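PDB 5HEA: putative glycosyltransferase (GalT1) from Streptococcus parasanguinis FW213, which probably transfers sugars from nucleotide-activated donors, this chain being the C-terminal part of the longer protein and carrying its family 2, GT-A-type glycosyltransferase domain. Local coordinates for residues I7-P12 / D25-Q30; Y19-L24 / S49-E54; S233-A238 / K264-D269. All coordinates share one frame; numbering follows the deposited sequence.

Interaction 1. Residues I7-P12 / D25-Q30; sequences ISIIVP and DSLLRQ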
loop_
_atom_site.group_PDB
_atom_site.type_symbol
_atom_site.label_atom_id
_atom_site.label_comp_id
_atom_site.label_asym_id
_atom_site.label_seq_id
_atom_site.Cartn_x
_atom_site.Cartn_y
_atom_site.Cartn_z
ATOM N N ILE A 7 -11.954 40.652 13.141
ATOM C CA ILE A 7 -11.291 39.522 13.754
ATOM C C ILE A 7 -11.704 38.240 13.028
ATOM O O ILE A 7 -12.891 37.964 12.862
ATOM C CB ILE A 7 -11.620 39.420 15.254
ATOM C CG1 ILE A 7 -11.089 40.646 16.007
ATOM C CG2 ILE A 7 -11.019 38.144 15.850
ATOM C CD1 ILE A 7 -11.513 40.668 17.458
ATOM N N SER A 8 -10.728 37.456 12.589
ATOM C CA SER A 8 -11.042 36.154 11.996
ATOM C C SER A 8 -10.984 35.034 13.038
ATOM O O SER A 8 -9.939 34.798 13.647
ATOM C CB SER A 8 -10.086 35.835 10.844
ATOM O OG SER A 8 -10.224 36.756 9.777
ATOM N N ILE A 9 -12.106 34.341 13.220
ATOM C CA ILE A 9 -12.207 33.219 14.157
ATOM C C ILE A 9 -12.193 31.910 13.393
ATOM O O ILE A 9 -13.124 31.619 12.635
ATOM C CB ILE A 9 -13.522 33.257 14.943
ATOM C CG1 ILE A 9 -13.742 34.655 15.545
ATOM C CG2 ILE A 9 -13.526 32.157 16.013
ATOM C CD1 ILE A 9 -15.168 34.871 16.057
ATOM N N ILE A 10 -11.137 31.130 13.594
ATOM C CA ILE A 10 -10.933 29.884 12.871
ATOM C C ILE A 10 -11.436 28.706 13.690
ATOM O O ILE A 10 -10.982 28.465 14.810
ATOM C CB ILE A 10 -9.444 29.710 12.488
ATOM C CG1 ILE A 10 -9.046 30.802 11.484
ATOM C CG2 ILE A 10 -9.183 28.301 11.924
ATOM C CD1 ILE A 10 -7.548 30.986 11.321
ATOM N N VAL A 11 -12.396 27.983 13.128
ATOM C CA VAL A 11 -13.067 26.920 13.857
ATOM C C VAL A 11 -13.030 25.628 13.040
ATOM O O VAL A 11 -13.839 25.426 12.135
ATOM C CB VAL A 11 -14.527 27.315 14.189
ATOM C CG1 VAL A 11 -15.253 26.182 14.936
ATOM C CG2 VAL A 11 -14.555 28.605 15.009
ATOM N N PRO A 12 -12.065 24.753 13.341
ATOM C CA PRO A 12 -12.011 23.455 12.672
ATOM C C PRO A 12 -13.169 22.583 13.143
ATOM O O PRO A 12 -13.513 22.581 14.327
ATOM C CB PRO A 12 -10.677 22.864 13.154
ATOM C CG PRO A 12 -9.895 24.047 13.642
ATOM C CD PRO A 12 -10.908 24.966 14.223
ATOM N N ASP A 25 -23.525 29.076 18.817
ATOM C CA ASP A 25 -24.434 29.980 19.532
ATOM C C ASP A 25 -23.628 30.952 20.407
ATOM O O ASP A 25 -23.902 32.155 20.429
ATOM C CB ASP A 25 -25.454 29.208 20.406
ATOM C CG ASP A 25 -26.518 28.450 19.583
ATOM O OD1 ASP A 25 -26.744 28.774 18.392
ATOM O OD2 ASP A 25 -27.145 27.522 20.150
ATOM N N SER A 26 -22.625 30.437 21.117
ATOM C CA SER A 26 -21.815 31.294 21.995
ATOM C C SER A 26 -20.989 32.335 21.220
ATOM O O SER A 26 -20.750 33.433 21.721
ATOM C CB SER A 26 -20.928 30.463 22.931
ATOM O OG SER A 26 -19.787 29.969 22.256
ATOM N N LEU A 27 -20.587 32.010 19.992
ATOM C CA LEU A 27 -19.835 32.955 19.159
ATOM C C LEU A 27 -20.692 34.054 18.532
ATOM O O LEU A 27 -20.298 35.221 18.500
ATOM C CB LEU A 27 -19.076 32.221 18.039
ATOM C CG LEU A 27 -17.962 31.267 18.466
ATOM C CD1 LEU A 27 -17.357 30.546 17.244
ATOM C CD2 LEU A 27 -16.898 32.035 19.201
ATOM N N LEU A 28 -21.848 33.681 18.001
ATOM C CA LEU A 28 -22.754 34.667 17.421
ATOM C C LEU A 28 -23.274 35.674 18.457
ATOM O O LEU A 28 -23.660 36.784 18.099
ATOM C CB LEU A 28 -23.909 33.972 16.709
ATOM C CG LEU A 28 -23.492 33.166 15.476
ATOM C CD1 LEU A 28 -24.709 32.534 14.797
ATOM C CD2 LEU A 28 -22.722 34.051 14.501
ATOM N N ARG A 29 -23.266 35.291 19.734
ATOM C CA ARG A 29 -23.638 36.202 20.819
ATOM C C ARG A 29 -22.506 37.119 21.292
ATOM O O ARG A 29 -22.618 37.722 22.359
ATOM C CB ARG A 29 -24.143 35.417 22.032
ATOM C CG ARG A 29 -25.505 34.764 21.843
ATOM C CD ARG A 29 -26.001 34.180 23.156
ATOM N NE ARG A 29 -24.995 33.338 23.806
ATOM C CZ ARG A 29 -25.062 32.008 23.884
ATOM N NH1 ARG A 29 -26.097 31.360 23.359
ATOM N NH2 ARG A 29 -24.100 31.326 24.495
ATOM N N GLN A 30 -21.422 37.228 20.527
ATOM C CA GLN A 30 -20.296 38.062 20.954
ATOM C C GLN A 30 -20.665 39.538 20.973
ATOM O O GLN A 30 -21.292 40.038 20.040
ATOM C CB GLN A 30 -19.069 37.850 20.062
ATOM C CG GLN A 30 -18.330 36.570 20.351
ATOM C CD GLN A 30 -17.967 36.445 21.814
ATOM O OE1 GLN A 30 -17.149 37.216 22.333
ATOM N NE2 GLN A 30 -18.581 35.484 22.496
#
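Leu27 of the helix packs against Ile9 and Val11 of the strand. All three side chains are apolar and buried. The bond from CA to CB of Leu27 is directed toward the strand, though CB itself touches neither residue. CG sits anti to the carbonyl carbon (chi1 -65°) and carries the chain further across the gap. The second torsion, 177°, places CD1 anti to CA, so this methyl reaches out toward the sheet. There it meets two branches. Leu27 CD1 lies 4.1 Å from Val11 CG2 and 4.3 Å from Ile9 CG2. Leu27 CD2, the other tip, is directed to the Ile9 end of the strand and stays a little further off, 4.6 Å from Ile9 CD1. Leu27 and Val11 point in opposing senses and overlap alongside each other. The distances are those of ordinary apolar packing, and the area buried is modest.

Just after Leu27 the helix ends, and Gln30 folds back on it. Gln30 NE2 donates to Ser26 O at 3.1 Å, with an N-H...O angle of 161°. The acceptor lies in the plane of the Gln30 amide. The same amide bonds through NE2 to Glu98 O and through OE1 to Leu102 N. Three bonds on one amide hold its rotation and link the turn after the helix to Glu98 and Leu102.

Strand 7-13 runs between the parallel strands 35-41 and 87-90. Helix 20-28 forms the crossover of the beta-alpha-beta unit from strand 7-13 to strand 35-41. Leu27 also touches Ile37 of that second strand, while Leu102 of helix 101-110 packs on Ile9.

Interaction 2. Residues Y19-L24 / S49-E54; sequences YLKRCL and SIICEE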
loop_
_atom_site.group_PDB
_atom_site.type_symbol
_atom_site.label_atom_id
_atom_site.label_comp_id
_atom_site.label_asym_id
_atom_site.label_seq_id
_atom_site.Cartn_x
_atom_site.Cartn_y
_atom_site.Cartn_z
ATOM N N TYR A 19 -21.755 18.977 19.870
ATOM C CA TYR A 19 -21.228 20.167 20.540
ATOM C C TYR A 19 -21.198 21.430 19.689
ATOM O O TYR A 19 -21.016 22.534 20.210
ATOM C CB TYR A 19 -19.822 19.870 21.043
ATOM C CG TYR A 19 -19.765 18.611 21.870
ATOM C CD1 TYR A 19 -20.415 18.533 23.097
ATOM C CD2 TYR A 19 -19.069 17.495 21.420
ATOM C CE1 TYR A 19 -20.368 17.379 23.859
ATOM C CE2 TYR A 19 -19.016 16.342 22.173
ATOM C CZ TYR A 19 -19.661 16.289 23.390
ATOM O OH TYR A 19 -19.597 15.133 24.132
ATOM N N LEU A 20 -21.385 21.270 18.387
ATOM C CA LEU A 20 -21.185 22.376 17.452
ATOM C C LEU A 20 -22.170 23.536 17.646
ATOM O O LEU A 20 -21.779 24.712 17.578
ATOM C CB LEU A 20 -21.220 21.857 16.010
ATOM C CG LEU A 20 -20.852 22.835 14.894
ATOM C CD1 LEU A 20 -19.462 23.429 15.089
ATOM C CD2 LEU A 20 -20.933 22.119 13.545
ATOM N N LYS A 21 -23.442 23.225 17.889
ATOM C CA LYS A 21 -24.449 24.281 18.041
ATOM C C LYS A 21 -24.159 25.153 19.270
ATOM O O LYS A 21 -24.281 26.376 19.223
ATOM C CB LYS A 21 -25.881 23.699 18.127
ATOM C CG LYS A 21 -26.380 22.987 16.858
ATOM C CD LYS A 21 -27.905 22.746 16.877
ATOM C CE LYS A 21 -28.289 21.391 17.478
ATOM N NZ LYS A 21 -29.783 21.231 17.646
ATOM N N ARG A 22 -23.779 24.517 20.373
ATOM C CA ARG A 22 -23.397 25.256 21.569
ATOM C C ARG A 22 -22.217 26.197 21.278
ATOM O O ARG A 22 -22.238 27.370 21.665
ATOM C CB ARG A 22 -23.058 24.296 22.711
ATOM C CG ARG A 22 -22.758 24.995 24.028
ATOM C CD ARG A 22 -22.369 23.983 25.084
ATOM N NE ARG A 22 -21.172 23.239 24.695
ATOM C CZ ARG A 22 -20.749 22.141 25.307
ATOM N NH1 ARG A 22 -21.427 21.645 26.336
ATOM N NH2 ARG A 22 -19.650 21.537 24.898
ATOM N N CYS A 23 -21.214 25.693 20.566
ATOM C CA CYS A 23 -20.066 26.524 20.198
ATOM C C CYS A 23 -20.506 27.734 19.377
ATOM O O CYS A 23 -20.240 28.881 19.743
ATOM C CB CYS A 23 -19.034 25.705 19.420
ATOM S SG CYS A 23 -17.625 26.697 18.826
ATOM N N LEU A 24 -21.206 27.473 18.276
ATOM C CA LEU A 24 -21.612 28.530 17.363
ATOM C C LEU A 24 -22.584 29.546 17.997
ATOM O O LEU A 24 -22.482 30.742 17.726
ATOM C CB LEU A 24 -22.188 27.933 16.075
ATOM C CG LEU A 24 -21.187 27.107 15.241
ATOM C CD1 LEU A 24 -21.822 26.589 13.961
ATOM C CD2 LEU A 24 -19.935 27.910 14.925
ATOM N N SER A 49 -21.512 18.761 9.079
ATOM C CA SER A 49 -21.514 19.536 7.835
ATOM C C SER A 49 -22.856 20.229 7.607
ATOM O O SER A 49 -22.910 21.369 7.157
ATOM C CB SER A 49 -21.205 18.633 6.640
ATOM O OG SER A 49 -22.276 17.733 6.410
ATOM N N ILE A 50 -23.940 19.532 7.932
ATOM C CA ILE A 50 -25.288 20.058 7.741
ATOM C C ILE A 50 -25.581 21.133 8.787
ATOM O O ILE A 50 -26.224 22.142 8.495
ATOM C CB ILE A 50 -26.342 18.909 7.780
ATOM C CG1 ILE A 50 -26.670 18.421 6.363
ATOM C CG2 ILE A 50 -27.636 19.349 8.440
ATOM C CD1 ILE A 50 -25.483 18.108 5.506
ATOM N N ILE A 51 -25.084 20.930 10.003
ATOM C CA ILE A 51 -25.186 21.965 11.031
ATOM C C ILE A 51 -24.434 23.233 10.598
ATOM O O ILE A 51 -24.934 24.335 10.772
ATOM C CB ILE A 51 -24.696 21.448 12.403
ATOM C CG1 ILE A 51 -25.697 20.413 12.942
ATOM C CG2 ILE A 51 -24.492 22.613 13.397
ATOM C CD1 ILE A 51 -25.140 19.493 14.011
ATOM N N CYS A 52 -23.251 23.073 10.003
ATOM C CA CYS A 52 -22.498 24.222 9.498
ATOM C C CYS A 52 -23.301 25.009 8.456
ATOM O O CYS A 52 -23.364 26.243 8.505
ATOM C CB CYS A 52 -21.170 23.776 8.886
ATOM S SG CYS A 52 -19.930 23.218 10.114
ATOM N N GLU A 53 -23.899 24.286 7.512
ATOM C CA GLU A 53 -24.687 24.905 6.442
ATOM C C GLU A 53 -25.881 25.681 6.979
ATOM O O GLU A 53 -26.168 26.784 6.520
ATOM C CB GLU A 53 -25.160 23.851 5.434
ATOM C CG GLU A 53 -24.054 23.305 4.545
ATOM C CD GLU A 53 -23.507 24.353 3.584
ATOM O OE1 GLU A 53 -24.199 25.362 3.340
ATOM O OE2 GLU A 53 -22.379 24.172 3.074
ATOM N N GLU A 54 -26.569 25.101 7.957
ATOM C CA GLU A 54 -27.739 25.743 8.545
ATOM C C GLU A 54 -27.377 27.050 9.238
ATOM O O GLU A 54 -28.106 28.025 9.116
ATOM C CB GLU A 54 -28.448 24.804 9.515
ATOM C CG GLU A 54 -29.085 23.599 8.842
ATOM C CD GLU A 54 -29.727 22.645 9.840
ATOM O OE1 GLU A 54 -29.330 22.663 11.028
ATOM O OE2 GLU A 54 -30.631 21.879 9.435
#
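Leu20, at the start of its helix, makes the main contact with Ile51 and Cys52. Its CG lies anti to the backbone N (chi1 -172°), which sends the isobutyl group across to the second helix. Leu20 CD2 reaches Ile51 CG2 at 3.6 Å. The same methyl lies 3.7 Å from Cys52 SG, so one branch touches two consecutive residues. Leu20 CG is also close, 3.9 Å from Ile51 CG2. Leu20 and Ile51 lie alongside, pointing opposite ways.

Lys21 follows and uses its aliphatic stem. Lys21 CG stands 4.0 Å from Ile51 CG2, and the lysine stem runs roughly perpendicular to Ile51. Ile51 CG2 is therefore met by both Leu20 and Lys21. Lys21 is solvent-exposed. Lys21 NZ is 6.8 Å from Glu54 OE1, an attraction of opposite charges at most, without contact. Arg22 turns to another part of the fold and forms a salt bridge with Glu126. Leu24, one turn after Leu20, faces the second helix but approaches less closely. It packs on Tyr55, further along the second helix, and on Leu39 of strand 35-41, so the seam continues along the helix and down to the sheet.

The axes of the two short segments come within 10.8 Å and cross at -30°, running in the same general direction. Ser49 and Ile50 pack on Arg272 of the second subunit. Strands 7-13, 35-41 and 62-66 are parallel neighbours, and these helices link them in turn. Two crossover helices side by side over a parallel sheet are characteristic of the Rossmann-like GT-A fold.

Interaction 3. Residues S233-A238 / K264-D269; sequences SMISNA and KKCCED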
loop_
_atom_site.group_PDB
_atom_site.type_symbol
_atom_site.label_atom_id
_atom_site.label_comp_id
_atom_site.label_asym_id
_atom_site.label_seq_id
_atom_site.Cartn_x
_atom_site.Cartn_y
_atom_site.Cartn_z
ATOM N N SER A 233 5.925 13.240 18.758
ATOM C CA SER A 233 5.834 14.699 18.638
ATOM C C SER A 233 6.090 15.448 19.945
ATOM O O SER A 233 6.735 16.503 19.955
ATOM C CB SER A 233 4.460 15.089 18.113
ATOM O OG SER A 233 4.409 14.835 16.729
ATOM N N MET A 234 5.564 14.911 21.039
ATOM C CA MET A 234 5.782 15.491 22.363
ATOM C C MET A 234 7.288 15.736 22.600
ATOM O O MET A 234 7.696 16.785 23.110
ATOM C CB MET A 234 5.208 14.559 23.435
ATOM C CG MET A 234 5.275 15.109 24.856
ATOM S SD MET A 234 4.660 13.951 26.108
ATOM C CE MET A 234 5.770 12.544 25.898
ATOM N N ILE A 235 8.103 14.769 22.198
ATOM C CA ILE A 235 9.543 14.845 22.407
ATOM C C ILE A 235 10.188 15.753 21.373
ATOM O O ILE A 235 10.926 16.663 21.729
ATOM C CB ILE A 235 10.180 13.432 22.377
ATOM C CG1 ILE A 235 9.577 12.578 23.491
ATOM C CG2 ILE A 235 11.689 13.510 22.540
ATOM C CD1 ILE A 235 9.671 13.259 24.851
ATOM N N SER A 236 9.912 15.518 20.088
ATOM C CA SER A 236 10.558 16.323 19.044
ATOM C C SER A 236 10.144 17.810 19.092
ATOM O O SER A 236 10.969 18.690 18.822
ATOM C CB SER A 236 10.333 15.717 17.652
ATOM O OG SER A 236 8.968 15.737 17.330
ATOM N N ASN A 237 8.889 18.093 19.455
ATOM C CA ASN A 237 8.460 19.483 19.675
ATOM C C ASN A 237 9.295 20.187 20.738
ATOM O O ASN A 237 9.687 21.330 20.555
ATOM C CB ASN A 237 6.978 19.589 20.079
ATOM C CG ASN A 237 6.027 19.272 18.931
ATOM O OD1 ASN A 237 6.447 19.137 17.787
ATOM N ND2 ASN A 237 4.738 19.171 19.238
ATOM N N ALA A 238 9.522 19.519 21.869
ATOM C CA ALA A 238 10.306 20.111 22.958
ATOM C C ALA A 238 11.781 20.330 22.552
ATOM O O ALA A 238 12.398 21.335 22.918
ATOM C CB ALA A 238 10.209 19.243 24.227
ATOM N N LYS A 264 10.575 11.331 30.674
ATOM C CA LYS A 264 10.128 10.365 31.681
ATOM C C LYS A 264 8.818 9.721 31.252
ATOM O O LYS A 264 8.659 8.501 31.317
ATOM C CB LYS A 264 9.933 11.048 33.040
ATOM C CG LYS A 264 11.156 10.991 33.947
ATOM C CD LYS A 264 10.960 11.765 35.254
ATOM C CE LYS A 264 11.237 13.261 35.082
ATOM N NZ LYS A 264 12.615 13.535 34.562
ATOM N N LYS A 265 7.878 10.554 30.818
ATOM C CA LYS A 265 6.579 10.075 30.366
ATOM C C LYS A 265 6.715 9.200 29.113
ATOM O O LYS A 265 6.111 8.134 29.026
ATOM C CB LYS A 265 5.646 11.259 30.096
ATOM C CG LYS A 265 4.225 10.863 29.757
ATOM C CD LYS A 265 3.286 12.060 29.804
ATOM C CE LYS A 265 1.826 11.634 29.628
ATOM N NZ LYS A 265 1.565 10.945 28.325
ATOM N N CYS A 266 7.515 9.664 28.152
ATOM C CA CYS A 266 7.756 8.942 26.907
ATOM C C CYS A 266 8.415 7.589 27.159
ATOM O O CYS A 266 8.028 6.583 26.572
ATOM C CB CYS A 266 8.651 9.782 25.987
ATOM S SG CYS A 266 9.404 8.849 24.608
ATOM N N CYS A 267 9.419 7.581 28.030
ATOM C CA CYS A 267 10.193 6.383 28.335
ATOM C C CYS A 267 9.271 5.236 28.764
ATOM O O CYS A 267 9.404 4.101 28.293
ATOM C CB CYS A 267 11.213 6.700 29.432
ATOM S SG CYS A 267 12.251 5.301 29.972
ATOM N N GLU A 268 8.318 5.557 29.639
ATOM C CA GLU A 268 7.363 4.584 30.156
ATOM C C GLU A 268 6.229 4.280 29.174
ATOM O O GLU A 268 5.941 3.116 28.884
ATOM C CB GLU A 268 6.767 5.068 31.482
ATOM C CG GLU A 268 5.557 4.257 31.902
ATOM C CD GLU A 268 5.222 4.393 33.376
ATOM O OE1 GLU A 268 5.536 5.448 33.978
ATOM O OE2 GLU A 268 4.646 3.431 33.930
ATOM N N ASP A 269 5.593 5.325 28.653
ATOM C CA ASP A 269 4.425 5.129 27.791
ATOM C C ASP A 269 4.721 4.579 26.402
ATOM O O ASP A 269 3.896 3.866 25.833
ATOM C CB ASP A 269 3.598 6.400 27.689
ATOM C CG ASP A 269 2.886 6.721 28.987
ATOM O OD1 ASP A 269 2.709 5.788 29.806
ATOM O OD2 ASP A 269 2.512 7.896 29.185
#
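The C-terminal helical region of the chain holds this contact, where Met234 and Ile235 of helix 231-247 meet Cys266 and Lys265 of helix 253-272. The two short segments run roughly antiparallel, with an angle of 153° between their directions and a closest axis approach of 10.5 Å. Cys266 is gripped through its CB. Ile235 CD1 comes to 3.8 Å from Cys266 CB, and Met234 CE to 4.0 Å from the same atom. Ile235 CG1 also lies 3.9 Å from Cys266 SG. Met234 extends straight as far as its sulfur, then bends at chi3 (60°), and this turn brings CE to the CB and backbone N of Cys266.

On the side of the exposed Lys265, Met234 SD passes 4.4 Å from Lys265 CD. Beyond that carbon, Lys265 NZ forms a salt bridge with Asp269 OD2 at 3.3 Å, weak as a hydrogen bond, one turn along its own helix. The lysine packs its stem on the methionine and pairs its ammonium group with the aspartate.

Cys266 SG is bonded to Cys282, and Cys267 SG to Cys283. Both disulfides tie helix 253-272 to helix 276-291. Ile235 touches Cys282 as well, so it packs beside the first of these bridges. The contact is typical of a helical hairpin with an apolar seam, here backed by a third, disulfide-linked helix.

Overall arrangement
From the N terminus, strand 7-13 leads into helix 20-28, and interaction 1 closes this short loop by laying the helix on the strand. Interaction 2 starts inside that loop and ends beyond it, on helix 48-58. The two contacts therefore cross along the chain, share helix 20-28 and have centres 11 Å apart. Together they tie the first strand and two crossover helices of the GT-A domain. Interaction 3 follows in series, far down the sequence, and closes the hairpin of helices 231-247 and 253-272. Its centre lies 33 Å from that of interaction 1, on the opposite side of the chain's centre, and it touches neither of the others.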